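PDB 4L1N: conserved lipoprotein, putative from Clostridium novyi, which is of unknown function but belongs to the DUF4652 family of putative lipoproteins, which is grouped with the beta-propellers. Local coordinates for residues Gln184-Glu189 with Ser196-Lys201. Sequence-based numbering, arbitrary orientation.
Sequences QILVYE and SHEETK
His197 lies beside Val187 with its imidazole gripped at both nitrogens. With chi1 at 78°, His197 tucks its CG into the position flanked by its own N and C, which folds the ring back over the neighbouring strand and places one face on Val187 CB, a CH-pi contact of 3.9 Å to the ring centroid. In the ring plane, His197 ND1 donates to Glu189 OE2 at 2.7 Å in a nearly straight bond (172°) that uses the syn lone pair, with carboxylate and ring almost coplanar. His197 NE2 donates to Glu199 OE2 at 3.1 Å, meeting that carboxylate from above its plane. Two carboxylates thus fix the ring's rotation and would probably favour a protonated imidazole. The extended Glu199 side chain also lays CD against Val187 CG2 (3.7 Å), while a long salt bridge links its OE1 to Lys201 NZ.

The opposite face of the hairpin carries Gln184, Leu186, Glu198 and Ser196. Gln184 bends at chi2 (-84°), which brings its amide across to the other strand, NE2 lying 2.8 Å from Glu198 OE1. Leu186 CD1 reaches Ser196 OG. Strands 180-188 and 196-204 form an antiparallel beta hairpin, with Ile185–Glu199 and Val187–His197 as hydrogen-bonded pairs.

Strand 180-188 is the middle strand of a three-stranded antiparallel sheet: its other edge bonds to strand 169-177, through Gln184 with Val172 and Leu186 with Gln170, and strand 196-204 forms one edge of the sheet.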
ATOM      1  N   GLN A 184      -5.602  -6.820   9.195  1.00 38.46           N
ATOM      2  CA  GLN A 184      -6.328  -8.008   8.765  1.00 37.99           C
ATOM      3  C   GLN A 184      -5.420  -8.913   8.034  1.00 41.82           C
ATOM      4  O   GLN A 184      -4.761  -8.506   7.071  1.00 41.71           O
ATOM      5  CB  GLN A 184      -7.560  -7.736   7.911  1.00 40.35           C
ATOM      6  CG  GLN A 184      -8.719  -7.261   8.720  1.00 58.18           C
ATOM      7  CD  GLN A 184      -9.505  -8.349   9.344  1.00 64.46           C
ATOM      8  OE1 GLN A 184      -9.750  -8.316  10.527  1.00 62.65           O
ATOM      9  NE2 GLN A 184      -9.966  -9.291   8.566  1.00 54.72           N
ATOM     10  N   ILE A 185      -5.406 -10.168   8.469  1.00 36.54           N
ATOM     11  CA  ILE A 185      -4.577 -11.188   7.852  1.00 34.64           C
ATOM     12  C   ILE A 185      -5.500 -12.245   7.265  1.00 38.78           C
ATOM     13  O   ILE A 185      -6.461 -12.620   7.911  1.00 41.07           O
ATOM     14  CB  ILE A 185      -3.581 -11.763   8.914  1.00 35.48           C
ATOM     15  CG1 ILE A 185      -2.777 -10.639   9.545  1.00 35.11           C
ATOM     16  CG2 ILE A 185      -2.652 -12.840   8.334  1.00 34.06           C
ATOM     17  CD1 ILE A 185      -2.522 -10.798  10.894  1.00 37.64           C
ATOM     18  N   LEU A 186      -5.234 -12.691   6.045  1.00 34.71           N
ATOM     19  CA  LEU A 186      -5.936 -13.802   5.410  1.00 35.50           C
ATOM     20  C   LEU A 186      -5.025 -15.053   5.528  1.00 40.72           C
ATOM     21  O   LEU A 186      -3.913 -15.091   4.963  1.00 39.38           O
ATOM     22  CB  LEU A 186      -6.290 -13.474   3.951  1.00 36.48           C
ATOM     23  CG  LEU A 186      -6.829 -14.630   3.074  1.00 40.62           C
ATOM     24  CD1 LEU A 186      -8.298 -14.877   3.323  1.00 39.87           C
ATOM     25  CD2 LEU A 186      -6.559 -14.368   1.579  1.00 37.89           C
ATOM     26  N   VAL A 187      -5.463 -16.028   6.341  1.00 36.30           N
ATOM     27  CA  VAL A 187      -4.709 -17.259   6.557  1.00 35.14           C
ATOM     28  C   VAL A 187      -5.264 -18.410   5.716  1.00 40.62           C
ATOM     29  O   VAL A 187      -6.432 -18.722   5.823  1.00 39.56           O
ATOM     30  CB  VAL A 187      -4.670 -17.665   8.027  1.00 37.93           C
ATOM     31  CG1 VAL A 187      -3.629 -18.751   8.245  1.00 38.24           C
ATOM     32  CG2 VAL A 187      -4.408 -16.464   8.926  1.00 37.40           C
ATOM     33  N   TYR A 188      -4.416 -19.024   4.873  1.00 39.05           N
ATOM     34  CA  TYR A 188      -4.727 -20.214   4.099  1.00 39.02           C
ATOM     35  C   TYR A 188      -4.296 -21.408   4.952  1.00 47.63           C
ATOM     36  O   TYR A 188      -3.269 -21.334   5.624  1.00 49.20           O
ATOM     37  CB  TYR A 188      -4.026 -20.177   2.753  1.00 39.97           C
ATOM     38  CG  TYR A 188      -4.637 -19.220   1.744  1.00 42.07           C
ATOM     39  CD1 TYR A 188      -5.812 -19.547   1.057  1.00 43.89           C
ATOM     40  CD2 TYR A 188      -3.981 -18.046   1.383  1.00 42.74           C
ATOM     41  CE1 TYR A 188      -6.334 -18.711   0.071  1.00 43.24           C
ATOM     42  CE2 TYR A 188      -4.504 -17.191   0.413  1.00 44.30           C
ATOM     43  CZ  TYR A 188      -5.685 -17.522  -0.238  1.00 53.63           C
ATOM     44  OH  TYR A 188      -6.174 -16.669  -1.209  1.00 54.29           O
ATOM     45  N   GLU A 189      -5.115 -22.460   5.018  1.00 46.91           N
ATOM     46  CA  GLU A 189      -4.848 -23.620   5.861  1.00 47.19           C
ATOM     47  C   GLU A 189      -3.684 -24.462   5.359  1.00 55.28           C
ATOM     48  O   GLU A 189      -2.930 -24.993   6.176  1.00 56.37           O
ATOM     49  CB  GLU A 189      -6.102 -24.492   6.021  1.00 48.88           C
ATOM     50  CG  GLU A 189      -7.298 -23.815   6.700  1.00 63.76           C
ATOM     51  CD  GLU A 189      -7.125 -22.979   7.964  1.00 82.88           C
ATOM     52  OE1 GLU A 189      -6.451 -23.444   8.911  1.00 76.88           O
ATOM     53  OE2 GLU A 189      -7.704 -21.868   8.019  1.00 69.89           O
ATOM     54  N   SER A 196      -9.478 -20.966   3.676  1.00 42.65           N
ATOM     55  CA  SER A 196      -8.853 -19.874   4.390  1.00 41.00           C
ATOM     56  C   SER A 196      -9.714 -19.413   5.562  1.00 45.34           C
ATOM     57  O   SER A 196     -10.882 -19.803   5.665  1.00 47.36           O
ATOM     58  CB  SER A 196      -8.614 -18.713   3.423  1.00 44.64           C
ATOM     59  OG  SER A 196      -9.754 -17.885   3.253  1.00 52.20           O
ATOM     60  N   HIS A 197      -9.142 -18.557   6.427  1.00 39.64           N
ATOM     61  CA  HIS A 197      -9.827 -17.815   7.482  1.00 38.21           C
ATOM     62  C   HIS A 197      -9.169 -16.416   7.613  1.00 42.49           C
ATOM     63  O   HIS A 197      -8.081 -16.205   7.112  1.00 41.29           O
ATOM     64  CB  HIS A 197      -9.887 -18.573   8.808  1.00 37.56           C
ATOM     65  CG  HIS A 197      -8.627 -18.573   9.621  1.00 39.54           C
ATOM     66  ND1 HIS A 197      -7.758 -19.641   9.595  1.00 41.35           N
ATOM     67  CD2 HIS A 197      -8.196 -17.689  10.553  1.00 40.04           C
ATOM     68  CE1 HIS A 197      -6.805 -19.357  10.475  1.00 39.60           C
ATOM     69  NE2 HIS A 197      -7.014 -18.185  11.059  1.00 39.36           N
ATOM     70  N   GLU A 198      -9.827 -15.475   8.284  1.00 40.82           N
ATOM     71  CA  GLU A 198      -9.295 -14.136   8.518  1.00 39.30           C
ATOM     72  C   GLU A 198      -8.986 -13.928  10.010  1.00 41.48           C
ATOM     73  O   GLU A 198      -9.587 -14.573  10.868  1.00 41.95           O
ATOM     74  CB  GLU A 198     -10.285 -13.084   8.020  1.00 41.22           C
ATOM     75  CG  GLU A 198     -10.323 -13.020   6.506  1.00 50.69           C
ATOM     76  CD  GLU A 198     -10.951 -11.796   5.862  1.00 73.79           C
ATOM     77  OE1 GLU A 198     -11.172 -10.780   6.560  1.00 53.03           O
ATOM     78  OE2 GLU A 198     -11.213 -11.856   4.639  1.00 77.59           O
ATOM     79  N   GLU A 199      -8.029 -13.047  10.307  1.00 36.57           N
ATOM     80  CA  GLU A 199      -7.620 -12.652  11.665  1.00 34.86           C
ATOM     81  C   GLU A 199      -7.571 -11.139  11.780  1.00 40.29           C
ATOM     82  O   GLU A 199      -7.337 -10.479  10.784  1.00 41.71           O
ATOM     83  CB  GLU A 199      -6.230 -13.230  12.022  1.00 34.44           C
ATOM     84  CG  GLU A 199      -6.219 -14.743  12.128  1.00 38.17           C
ATOM     85  CD  GLU A 199      -4.908 -15.418  12.487  1.00 58.28           C
ATOM     86  OE1 GLU A 199      -3.837 -14.777  12.353  1.00 56.04           O
ATOM     87  OE2 GLU A 199      -4.950 -16.623  12.833  1.00 48.01           O
ATOM     88  N   THR A 200      -7.767 -10.597  12.981  1.00 38.11           N
ATOM     89  CA  THR A 200      -7.560  -9.176  13.295  1.00 39.15           C
ATOM     90  C   THR A 200      -6.500  -9.096  14.378  1.00 43.70           C
ATOM     91  O   THR A 200      -6.688  -9.678  15.440  1.00 44.66           O
ATOM     92  CB  THR A 200      -8.825  -8.440  13.730  1.00 41.33           C
ATOM     93  OG1 THR A 200      -9.932  -8.785  12.896  1.00 49.17           O
ATOM     94  CG2 THR A 200      -8.632  -6.970  13.735  1.00 34.04           C
ATOM     95  N   LYS A 201      -5.393  -8.403  14.119  1.00 39.92           N
ATOM     96  CA  LYS A 201      -4.313  -8.253  15.090  1.00 39.77           C
ATOM     97  C   LYS A 201      -4.104  -6.807  15.324  1.00 46.43           C
ATOM     98  O   LYS A 201      -3.888  -6.062  14.371  1.00 48.55           O
ATOM     99  CB  LYS A 201      -2.991  -8.914  14.620  1.00 41.15           C
ATOM    100  CG  LYS A 201      -3.066 -10.397  14.201  1.00 37.46           C
ATOM    101  CD  LYS A 201      -3.512 -11.322  15.303  1.00 35.45           C
ATOM    102  CE  LYS A 201      -2.556 -12.456  15.531  1.00 41.34           C
ATOM    103  NZ  LYS A 201      -3.306 -13.721  15.766  1.00 57.63           N
TER